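Local coordinates for protein ribulose-1,5-bisphosphate carboxylase/oxygenase large subunit (Rhodopseudomonas palustris, PDB 3QFW) that is a Rubisco-like protein of the ribulose bisphosphate carboxylase large-chain family, probably magnesium-binding and assigned to the lyases, at residues P284-G287 / S293-S296. Sequence-based numbering, arbitrary orientation.
Sequences PNYG and STAS. With SO4 (sulfate ion), chain F.
S293 meets Y286 through its backbone: its carbonyl carbon lies 4.2 Å from CB of Y286, while its own CB points away from the tyrosine. It is the N-cap of the helix that begins at the next residue. T294, in the first turn, carries the side-chain contact. Its methyl CG2 sits over one face of the Y286 ring, 3.9 Å from the centroid, a CH-pi contact shifted toward the CG–CD2 side. The nearest ring atom, CD2 of Y286, is 3.5 Å from CG2 of T294. On the ring's opposite face lies N285 ND2, 3.8 Å above the plane and also displaced toward the rim. A chi1 of 62° tucks CG of Y286 in over the backbone, between its own N and C, and the ring is thereby turned face-on to the threonine methyl. T294 N gives its hydrogen to O4 of a sulfate at 2.6 Å, an anion probably from the crystallisation liquor that sits at the amino end of the helix; OG1 of T294 makes at most a weak bond to the same oxygen (3.2 Å). A serine in place of Y286 would probably leave the T294 methyl without its aromatic platform and E329 without its phenolic partner. At S296 the backbone N-H closes the cap, reaching OG of S293 at 2.9 Å in a nearly straight bond (163°). The link is small, burying 116 Å² near the surface, and local: the loop leaving strand 280-284 folds back against the start of helix 294-305, within one beta-to-alpha connection of the TIM barrel typical of this family's catalytic domain. Helix 327-334 packs alongside, E329 bonding the Y286 hydroxyl and F333 touching both Y286 and T294, while N285 makes a backbone bond to A319 at the end of neighbouring strand 315-319.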
# COMPACT_ATOMS: atom_id res chain seq x y z
N PRO B 284 15.40 5.57 5.51
CA PRO B 284 15.92 6.71 6.27
C PRO B 284 16.88 6.24 7.35
O PRO B 284 16.55 5.36 8.15
CB PRO B 284 14.65 7.34 6.87
CG PRO B 284 13.63 6.25 6.88
CD PRO B 284 13.94 5.38 5.70
N ASN B 285 18.08 6.81 7.34
CA ASN B 285 19.13 6.45 8.29
C ASN B 285 18.69 6.90 9.67
O ASN B 285 17.82 7.77 9.80
CB ASN B 285 20.43 7.16 7.88
CG ASN B 285 21.64 6.67 8.66
OD1 ASN B 285 21.94 5.48 8.71
ND2 ASN B 285 22.35 7.61 9.28
N TYR B 286 19.25 6.30 10.71
CA TYR B 286 19.01 6.80 12.06
C TYR B 286 19.58 8.21 12.11
O TYR B 286 20.47 8.55 11.33
CB TYR B 286 19.69 5.92 13.10
CG TYR B 286 21.19 5.87 12.95
CD1 TYR B 286 21.78 4.99 12.05
CD2 TYR B 286 22.01 6.69 13.71
CE1 TYR B 286 23.15 4.93 11.91
CE2 TYR B 286 23.39 6.64 13.58
CZ TYR B 286 23.95 5.76 12.67
OH TYR B 286 25.32 5.69 12.53
N GLY B 287 19.07 9.04 13.01
CA GLY B 287 19.59 10.39 13.18
C GLY B 287 19.35 11.32 12.00
O GLY B 287 19.77 12.47 12.02
N SER B 293 15.35 3.80 14.82
CA SER B 293 16.38 3.55 15.82
C SER B 293 17.62 2.94 15.16
O SER B 293 17.55 2.40 14.06
CB SER B 293 15.87 2.59 16.88
OG SER B 293 15.77 1.28 16.35
N THR B 294 18.75 3.02 15.85
CA THR B 294 19.95 2.39 15.34
C THR B 294 19.72 0.89 15.23
O THR B 294 20.15 0.26 14.26
CB THR B 294 21.18 2.71 16.22
OG1 THR B 294 20.90 2.36 17.58
CG2 THR B 294 21.48 4.19 16.16
N ALA B 295 19.03 0.32 16.22
CA ALA B 295 18.71 -1.10 16.21
C ALA B 295 17.98 -1.51 14.92
O ALA B 295 18.33 -2.51 14.28
CB ALA B 295 17.86 -1.47 17.42
N SER B 296 16.96 -0.73 14.58
CA SER B 296 16.18 -0.98 13.37
C SER B 296 17.02 -0.86 12.12
O SER B 296 16.92 -1.69 11.23
CB SER B 296 14.95 -0.06 13.29
OG SER B 296 14.03 -0.38 14.32
S SO4 F . 18.57 4.99 19.19
O1 SO4 F . 19.64 5.91 19.61
O2 SO4 F . 17.28 5.63 19.46
O3 SO4 F . 18.67 3.72 19.90
O4 SO4 F . 18.71 4.74 17.76